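Local coordinates for protein glutathione S-transferase (Bombyx mori, PDB 5ZFG) that metabolises the insecticide diazinon in the silkworm and probably acts as a glutathione transferase, joining glutathione to electrophilic compounds, at residues Ser149-Asn154 against His184-Asp189; Ala159-Ile164 against Asn188-Lys193; Ser166-Glu171 against Asp196-Ser201. All blocks are in the same frame, centred on the assembly; numbering follows the deposited sequence. Where two conformers were deposited one is given.

Contact 1 of 3, residues Ser149-Asn154 against His184-Asp189; sequences SYAAAN and HKWYND
Ser149 meets Trp186 through its backbone rather than its side chain: its carbonyl O lies 3.5 Å from Trp186 CD1, near the indole plane and at the edge of the ring. Ser149 N is engaged within the loop, donating to Asn154 OD1 at 3.1 Å with an N-H...O angle of 154°, which ties the two ends of 149-154 together. Tyr150 follows, and its CA sits 3.8 Å from Trp186 CD1. The phenol adds a looser apolar touch, Tyr150 CD1 to Trp186 CD1 at 4.3 Å, an oblique approach, neither over the face of the Tyr150 ring nor at its edge. Tyr150 N bonds to Ala153 O at 3.1 Å, so the chain turns back directly after its approach to the helix. This compact loop joins helix 126-146 to helix 160-172 in the all-helical C-terminal domain of the glutathione transferase fold, and the indole of helix 181-193 fits against it. Trp186 reaches across because its CG is anti to the backbone N (chi1 154°), which carries the five-membered edge of the indole out from the helix. At Ala151 the backbone N comes to 4.0 Å from Trp186 NE1, a spacing of two donors and not a bond. Both N-H groups converge on OD1 of Asp160, which therefore satisfies a buried indole nitrogen and a backbone amide at once. The methyl of Ala151 is near the same nitrogen, with CB 4.5 Å from Trp186 NE1, and also packs on Leu163.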
# COMPACT_ATOMS: atom_id res chain seq x y z
N SER B 149 -3.16 -7.73 -21.37
CA SER B 149 -4.55 -8.13 -21.19
C SER B 149 -5.00 -8.01 -19.75
O SER B 149 -6.21 -7.87 -19.50
CB SER B 149 -4.76 -9.56 -21.69
OG SER B 149 -3.73 -10.41 -21.22
N TYR B 150 -4.08 -8.09 -18.79
CA TYR B 150 -4.37 -7.97 -17.37
C TYR B 150 -3.63 -6.76 -16.79
O TYR B 150 -2.88 -6.07 -17.48
CB TYR B 150 -3.98 -9.26 -16.64
CG TYR B 150 -4.81 -10.46 -17.02
CD1 TYR B 150 -6.04 -10.70 -16.43
CD2 TYR B 150 -4.37 -11.36 -17.99
CE1 TYR B 150 -6.81 -11.82 -16.78
CE2 TYR B 150 -5.12 -12.48 -18.34
CZ TYR B 150 -6.34 -12.70 -17.73
OH TYR B 150 -7.08 -13.80 -18.09
N ALA B 151 -3.86 -6.52 -15.49
CA ALA B 151 -3.43 -5.25 -14.89
C ALA B 151 -1.91 -5.10 -14.82
O ALA B 151 -1.40 -3.98 -14.90
CB ALA B 151 -4.02 -5.10 -13.49
N ALA B 152 -1.18 -6.19 -14.64
CA ALA B 152 0.27 -6.10 -14.48
C ALA B 152 1.05 -6.95 -15.48
O ALA B 152 2.28 -6.90 -15.48
CB ALA B 152 0.68 -6.49 -13.05
N ALA B 153 0.37 -7.73 -16.31
CA ALA B 153 1.05 -8.66 -17.19
C ALA B 153 0.02 -9.17 -18.19
O ALA B 153 -1.15 -8.79 -18.15
CB ALA B 153 1.69 -9.81 -16.41
N ASN B 154 0.48 -10.03 -19.10
CA ASN B 154 -0.42 -10.71 -20.02
C ASN B 154 -1.05 -11.94 -19.42
O ASN B 154 -1.69 -12.72 -20.14
CB ASN B 154 0.32 -11.07 -21.31
CG ASN B 154 0.27 -9.96 -22.32
OD1 ASN B 154 -0.74 -9.25 -22.44
ND2 ASN B 154 1.36 -9.79 -23.06
N HIS B 184 -13.04 -1.94 -19.63
CA HIS B 184 -14.26 -2.71 -19.86
C HIS B 184 -13.95 -4.10 -20.40
O HIS B 184 -14.53 -5.09 -19.94
CB HIS B 184 -15.17 -1.93 -20.83
CG HIS B 184 -16.55 -2.50 -20.95
ND1 HIS B 184 -16.88 -3.46 -21.88
CD2 HIS B 184 -17.68 -2.25 -20.25
CE1 HIS B 184 -18.16 -3.78 -21.75
NE2 HIS B 184 -18.67 -3.06 -20.76
N LYS B 185 -13.02 -4.20 -21.35
CA LYS B 185 -12.64 -5.51 -21.88
C LYS B 185 -11.97 -6.37 -20.82
O LYS B 185 -12.31 -7.54 -20.65
CB LYS B 185 -11.72 -5.32 -23.09
CG LYS B 185 -11.24 -6.59 -23.74
CD LYS B 185 -12.39 -7.48 -24.20
CE LYS B 185 -11.89 -8.57 -25.14
NZ LYS B 185 -10.45 -8.39 -25.49
N TRP B 186 -11.00 -5.80 -20.09
CA TRP B 186 -10.30 -6.54 -19.04
C TRP B 186 -11.27 -7.07 -17.99
O TRP B 186 -11.21 -8.24 -17.60
CB TRP B 186 -9.24 -5.62 -18.41
CG TRP B 186 -8.83 -5.94 -16.99
CD1 TRP B 186 -7.93 -6.87 -16.58
CD2 TRP B 186 -9.28 -5.26 -15.80
NE1 TRP B 186 -7.80 -6.84 -15.21
CE2 TRP B 186 -8.61 -5.86 -14.71
CE3 TRP B 186 -10.17 -4.22 -15.56
CZ2 TRP B 186 -8.81 -5.44 -13.40
CZ3 TRP B 186 -10.38 -3.82 -14.25
CH2 TRP B 186 -9.70 -4.43 -13.19
N TYR B 187 -12.17 -6.20 -17.52
CA TYR B 187 -13.12 -6.57 -16.48
C TYR B 187 -14.04 -7.68 -16.95
O TYR B 187 -14.26 -8.68 -16.24
CB TYR B 187 -13.91 -5.32 -16.08
CG TYR B 187 -14.97 -5.48 -15.02
CD1 TYR B 187 -14.64 -5.58 -13.67
CD2 TYR B 187 -16.31 -5.48 -15.37
CE1 TYR B 187 -15.63 -5.69 -12.70
CE2 TYR B 187 -17.28 -5.59 -14.43
CZ TYR B 187 -16.96 -5.71 -13.10
OH TYR B 187 -17.98 -5.81 -12.19
N ASN B 188 -14.57 -7.55 -18.17
CA ASN B 188 -15.49 -8.58 -18.66
C ASN B 188 -14.77 -9.85 -19.08
O ASN B 188 -15.32 -10.95 -18.90
CB ASN B 188 -16.33 -8.01 -19.80
CG ASN B 188 -17.43 -7.11 -19.29
OD1 ASN B 188 -18.42 -7.59 -18.74
ND2 ASN B 188 -17.26 -5.80 -19.45
N ASP B 189 -13.55 -9.75 -19.62
CA ASP B 189 -12.77 -10.95 -19.90
C ASP B 189 -12.47 -11.73 -18.62
O ASP B 189 -12.38 -12.97 -18.65
CB ASP B 189 -11.44 -10.59 -20.58
CG ASP B 189 -11.60 -10.27 -22.06
OD1 ASP B 189 -12.73 -10.34 -22.60
OD2 ASP B 189 -10.57 -9.92 -22.68

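Contact 2 of 3, residues Ala159-Ile164 against Asn188-Lys193; sequences ADFPLI and NDFKVK
Phe190 carries this contact from the side of 188-193, meeting Ile164 and Phe161 on helix 160-172. Asn188 and Asp189 precede it on its own helix. Phe190 itself points at the partner, with CG anti to the backbone N (chi1 175°), and presents one face to Ile164 and its CE1 edge to Phe161. Ile164 covers that face: CG1 stands 4.1 Å from the centroid of the Phe190 ring and only 11° off the ring normal, a CH-pi contact almost over the centre. The same branch ends in CD1, Ile164 CD1 lying 3.8 Å from Phe190 CG, while the other branch puts Ile164 CG2 3.9 Å from Phe190 CE2, so Ile164 follows the ring from its base at CG along the CD2-CE2 flank. Phe161 approaches differently. Its CE1 lies 4.1 Å from Phe190 CE1, each atom near the plane of the other ring, so the rings meet at their edges without stacking. Next along, Lys191 turns aside and forms a salt bridge with Glu171. The buried cluster is closed by Leu197 of helix 195-208, against Phe161 and Phe190, and by Leu156. Gln19 of helix 12-23 touches both phenylalanines, so the packing of helices 160-172 and 181-193 extends to the thioredoxin-like N-terminal domain.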
# COMPACT_ATOMS: atom_id res chain seq x y z
N ALA B 159 -2.34 -8.49 -8.55
CA ALA B 159 -2.71 -7.10 -8.77
C ALA B 159 -4.11 -6.98 -9.35
O ALA B 159 -4.78 -5.95 -9.16
CB ALA B 159 -1.69 -6.43 -9.70
N ASP B 160 -4.59 -8.02 -10.04
CA ASP B 160 -5.90 -7.92 -10.68
C ASP B 160 -7.04 -7.91 -9.68
O ASP B 160 -8.01 -7.16 -9.86
CB ASP B 160 -6.07 -9.08 -11.66
CG ASP B 160 -5.25 -8.89 -12.89
OD1 ASP B 160 -5.61 -7.99 -13.69
OD2 ASP B 160 -4.22 -9.59 -13.04
N PHE B 161 -6.97 -8.73 -8.63
CA PHE B 161 -8.12 -8.90 -7.75
C PHE B 161 -8.57 -7.61 -7.09
O PHE B 161 -9.77 -7.30 -7.14
CB PHE B 161 -7.87 -9.99 -6.69
CG PHE B 161 -7.49 -11.32 -7.26
CD1 PHE B 161 -8.27 -11.91 -8.26
CD2 PHE B 161 -6.34 -11.97 -6.82
CE1 PHE B 161 -7.89 -13.14 -8.81
CE2 PHE B 161 -5.97 -13.20 -7.35
CZ PHE B 161 -6.75 -13.78 -8.35
N PRO B 162 -7.69 -6.81 -6.46
CA PRO B 162 -8.20 -5.57 -5.85
C PRO B 162 -8.80 -4.63 -6.89
O PRO B 162 -9.83 -4.01 -6.61
CB PRO B 162 -6.95 -4.98 -5.15
CG PRO B 162 -6.07 -6.20 -4.91
CD PRO B 162 -6.27 -7.02 -6.14
N LEU B 163 -8.20 -4.54 -8.08
CA LEU B 163 -8.76 -3.64 -9.09
C LEU B 163 -10.09 -4.18 -9.62
O LEU B 163 -11.02 -3.40 -9.87
CB LEU B 163 -7.76 -3.43 -10.23
CG LEU B 163 -6.43 -2.76 -9.80
CD1 LEU B 163 -5.35 -2.94 -10.87
CD2 LEU B 163 -6.69 -1.28 -9.52
N ILE B 164 -10.20 -5.50 -9.77
CA ILE B 164 -11.46 -6.09 -10.21
C ILE B 164 -12.57 -5.74 -9.22
O ILE B 164 -13.65 -5.27 -9.59
CB ILE B 164 -11.34 -7.62 -10.37
CG1 ILE B 164 -10.61 -7.97 -11.68
CG2 ILE B 164 -12.74 -8.25 -10.29
CD1 ILE B 164 -11.41 -7.65 -12.94
N ASN B 188 -14.57 -7.55 -18.17
CA ASN B 188 -15.49 -8.58 -18.66
C ASN B 188 -14.77 -9.85 -19.08
O ASN B 188 -15.32 -10.95 -18.90
CB ASN B 188 -16.33 -8.01 -19.80
CG ASN B 188 -17.43 -7.11 -19.29
OD1 ASN B 188 -18.42 -7.59 -18.74
ND2 ASN B 188 -17.26 -5.80 -19.45
N ASP B 189 -13.55 -9.75 -19.62
CA ASP B 189 -12.77 -10.95 -19.90
C ASP B 189 -12.47 -11.73 -18.62
O ASP B 189 -12.38 -12.97 -18.65
CB ASP B 189 -11.44 -10.59 -20.58
CG ASP B 189 -11.60 -10.27 -22.06
OD1 ASP B 189 -12.73 -10.34 -22.60
OD2 ASP B 189 -10.57 -9.92 -22.68
N PHE B 190 -12.30 -11.03 -17.50
CA PHE B 190 -12.04 -11.73 -16.24
C PHE B 190 -13.20 -12.65 -15.88
O PHE B 190 -12.99 -13.80 -15.47
CB PHE B 190 -11.78 -10.71 -15.12
CG PHE B 190 -11.63 -11.32 -13.76
CD1 PHE B 190 -10.42 -11.85 -13.35
CD2 PHE B 190 -12.71 -11.36 -12.88
CE1 PHE B 190 -10.28 -12.42 -12.08
CE2 PHE B 190 -12.58 -11.93 -11.62
CZ PHE B 190 -11.36 -12.46 -11.22
N LYS B 191 -14.44 -12.16 -16.03
CA LYS B 191 -15.61 -12.98 -15.72
C LYS B 191 -15.63 -14.25 -16.55
O LYS B 191 -15.99 -15.32 -16.04
CB LYS B 191 -16.89 -12.18 -15.97
CG LYS B 191 -17.01 -10.87 -15.21
CD LYS B 191 -18.45 -10.37 -15.29
CE LYS B 191 -18.57 -8.91 -14.90
NZ LYS B 191 -19.97 -8.51 -14.64
N VAL B 192 -15.27 -14.16 -17.83
CA VAL B 192 -15.40 -15.30 -18.73
C VAL B 192 -14.25 -16.28 -18.54
O VAL B 192 -14.46 -17.50 -18.54
CB VAL B 192 -15.48 -14.80 -20.19
CG1 VAL B 192 -15.51 -15.97 -21.17
CG2 VAL B 192 -16.71 -13.94 -20.37
N LYS B 193 -13.04 -15.77 -18.35
CA LYS B 193 -11.88 -16.65 -18.19
C LYS B 193 -11.82 -17.29 -16.80
O LYS B 193 -11.28 -18.39 -16.66
CB LYS B 193 -10.60 -15.86 -18.47
CG LYS B 193 -10.53 -15.30 -19.88
CD LYS B 193 -9.93 -16.31 -20.85
CE LYS B 193 -10.17 -15.91 -22.30
NZ LYS B 193 -11.57 -16.17 -22.74

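Contact 3 of 3, residues Ser166-Glu171 against Asp196-Ser201; sequences STMTLE and DLWKIS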
# COMPACT_ATOMS: atom_id res chain seq x y z
N SER B 166 -12.65 -3.35 -6.91
CA SER B 166 -12.99 -1.93 -6.94
C SER B 166 -13.94 -1.63 -8.10
O SER B 166 -14.96 -0.95 -7.93
CB SER B 166 -11.71 -1.09 -7.05
OG SER B 166 -10.88 -1.26 -5.91
N THR B 167 -13.62 -2.14 -9.29
CA THR B 167 -14.44 -1.90 -10.48
C THR B 167 -15.82 -2.53 -10.34
O THR B 167 -16.82 -1.99 -10.84
CB THR B 167 -13.73 -2.45 -11.72
OG1 THR B 167 -12.38 -1.94 -11.77
CG2 THR B 167 -14.48 -2.06 -13.00
N MET B 168 -15.89 -3.67 -9.65
CA MET B 168 -17.17 -4.32 -9.39
C MET B 168 -18.15 -3.39 -8.68
O MET B 168 -19.36 -3.45 -8.94
CB MET B 168 -16.94 -5.61 -8.59
CG MET B 168 -18.24 -6.28 -8.08
SD MET B 168 -18.82 -5.60 -6.52
CE MET B 168 -17.60 -6.34 -5.43
N THR B 169 -17.65 -2.50 -7.81
CA THR B 169 -18.57 -1.61 -7.12
C THR B 169 -19.16 -0.56 -8.05
O THR B 169 -20.25 -0.04 -7.77
CB THR B 169 -17.90 -0.91 -5.93
OG1 THR B 169 -16.96 0.06 -6.41
CG2 THR B 169 -17.21 -1.92 -5.00
N LEU B 170 -18.49 -0.24 -9.15
CA LEU B 170 -19.11 0.60 -10.16
C LEU B 170 -20.25 -0.15 -10.84
O LEU B 170 -21.35 0.40 -11.02
CB LEU B 170 -18.08 1.06 -11.19
CG LEU B 170 -17.01 2.01 -10.62
CD1 LEU B 170 -15.82 2.12 -11.57
CD2 LEU B 170 -17.59 3.40 -10.33
N GLU B 171 -20.03 -1.41 -11.21
CA GLU B 171 -21.12 -2.18 -11.80
C GLU B 171 -22.29 -2.30 -10.82
O GLU B 171 -23.46 -2.28 -11.24
CB GLU B 171 -20.66 -3.57 -12.24
CG GLU B 171 -21.80 -4.34 -12.95
CD GLU B 171 -21.43 -5.75 -13.40
OE1 GLU B 171 -20.26 -6.17 -13.26
OE2 GLU B 171 -22.33 -6.45 -13.92
N ASP B 196 -15.25 -19.03 -11.67
CA ASP B 196 -15.24 -19.39 -10.26
C ASP B 196 -14.79 -18.22 -9.39
O ASP B 196 -15.37 -17.95 -8.33
CB ASP B 196 -14.34 -20.60 -10.03
CG ASP B 196 -12.90 -20.35 -10.50
OD1 ASP B 196 -12.70 -19.79 -11.60
OD2 ASP B 196 -11.96 -20.71 -9.75
N LEU B 197 -13.75 -17.51 -9.82
CA LEU B 197 -13.28 -16.35 -9.07
C LEU B 197 -14.28 -15.21 -9.14
O LEU B 197 -14.54 -14.54 -8.13
CB LEU B 197 -11.92 -15.91 -9.61
CG LEU B 197 -10.83 -16.99 -9.57
CD1 LEU B 197 -9.47 -16.40 -10.01
CD2 LEU B 197 -10.74 -17.63 -8.17
N TRP B 198 -14.86 -14.98 -10.31
CA TRP B 198 -15.86 -13.92 -10.42
C TRP B 198 -17.07 -14.21 -9.55
O TRP B 198 -17.69 -13.28 -9.03
CB TRP B 198 -16.27 -13.71 -11.89
CG TRP B 198 -17.47 -12.83 -11.95
CD1 TRP B 198 -18.75 -13.21 -12.25
CD2 TRP B 198 -17.54 -11.44 -11.60
NE1 TRP B 198 -19.60 -12.14 -12.13
CE2 TRP B 198 -18.88 -11.04 -11.73
CE3 TRP B 198 -16.59 -10.50 -11.19
CZ2 TRP B 198 -19.30 -9.74 -11.48
CZ3 TRP B 198 -17.00 -9.20 -10.94
CH2 TRP B 198 -18.35 -8.84 -11.08
N LYS B 199 -17.40 -15.49 -9.33
CA LYS B 199 -18.52 -15.81 -8.45
C LYS B 199 -18.36 -15.19 -7.07
O LYS B 199 -19.35 -14.82 -6.43
CB LYS B 199 -18.66 -17.33 -8.29
CG LYS B 199 -19.70 -17.97 -9.20
CD LYS B 199 -20.05 -19.36 -8.69
CE LYS B 199 -21.20 -19.97 -9.49
NZ LYS B 199 -20.68 -20.64 -10.71
N ILE B 200 -17.12 -15.10 -6.58
CA ILE B 200 -16.84 -14.46 -5.30
C ILE B 200 -17.19 -12.98 -5.36
O ILE B 200 -17.85 -12.44 -4.46
CB ILE B 200 -15.37 -14.70 -4.90
CG1 ILE B 200 -15.12 -16.19 -4.65
CG2 ILE B 200 -15.01 -13.89 -3.64
CD1 ILE B 200 -13.64 -16.55 -4.51
N SER B 201 -16.77 -12.30 -6.43
CA SER B 201 -17.14 -10.89 -6.60
C SER B 201 -18.64 -10.72 -6.80
O SER B 201 -19.25 -9.78 -6.27
CB SER B 201 -16.39 -10.30 -7.80
OG SER B 201 -14.99 -10.43 -7.70
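The short axes of 166-171 and 196-201 pass 11.6 Å apart at a signed crossing angle of -61°, with Met168 CA and Ser201 CA the nearest such pair at 7.1 Å. Met168 makes the apolar touch at CG, which is 3.9 Å from Trp198 CH2 and meets the indole obliquely. Beyond CG the chain bends at both chi2 and chi3 (-85° and -74°), which brings Met168 CE to 3.9 Å from Ser201 O, beside the partner backbone. Glu171 is instead extended, and its OE1 lies 3.9 Å from Trp198 CH2. The carboxylate and indole planes are nearly parallel, although the oxygen stands obliquely to the ring. That oxygen has its polar partners elsewhere, Tyr187 OH and Lys191 NZ, which hold the carboxylate beside the tryptophan and probably stabilise its negative charge. Ser201 OG likewise bonds outside the pair, to Asn165 OD1, while Trp198 NE1 bonds to Glu202. Met168 thus packs against a single helix, touching both its indole and its backbone, where helices 160-172 and 195-208 cross in the helical C-terminal domain of the glutathione transferase fold.

Contacts 1 and 2, centres 6 Å apart, meet at Asp160 of contact 2, the acceptor for both donors of contact 1, with OD1 2.9 Å from Trp186 NE1 and 2.9 Å from Ala151 N. Its OD2 bonds to Thr157 N, within the Ser/Thr-x-x-Asp motif of this family. Contact 2 connects to contact 3, about 8 Å away between centres, through the salt bridge of Lys191 NZ to Glu171 OE1 at 2.7 Å. Contact 1, about 13 Å from contact 3, arrives at the same oxygen through a probable hydrogen bond, Tyr187 OH lying 2.5 Å from Glu171 OE1. All three are structural packing in the helical domain; in glutathione transferases, glutathione binds chiefly to the thioredoxin-like domain.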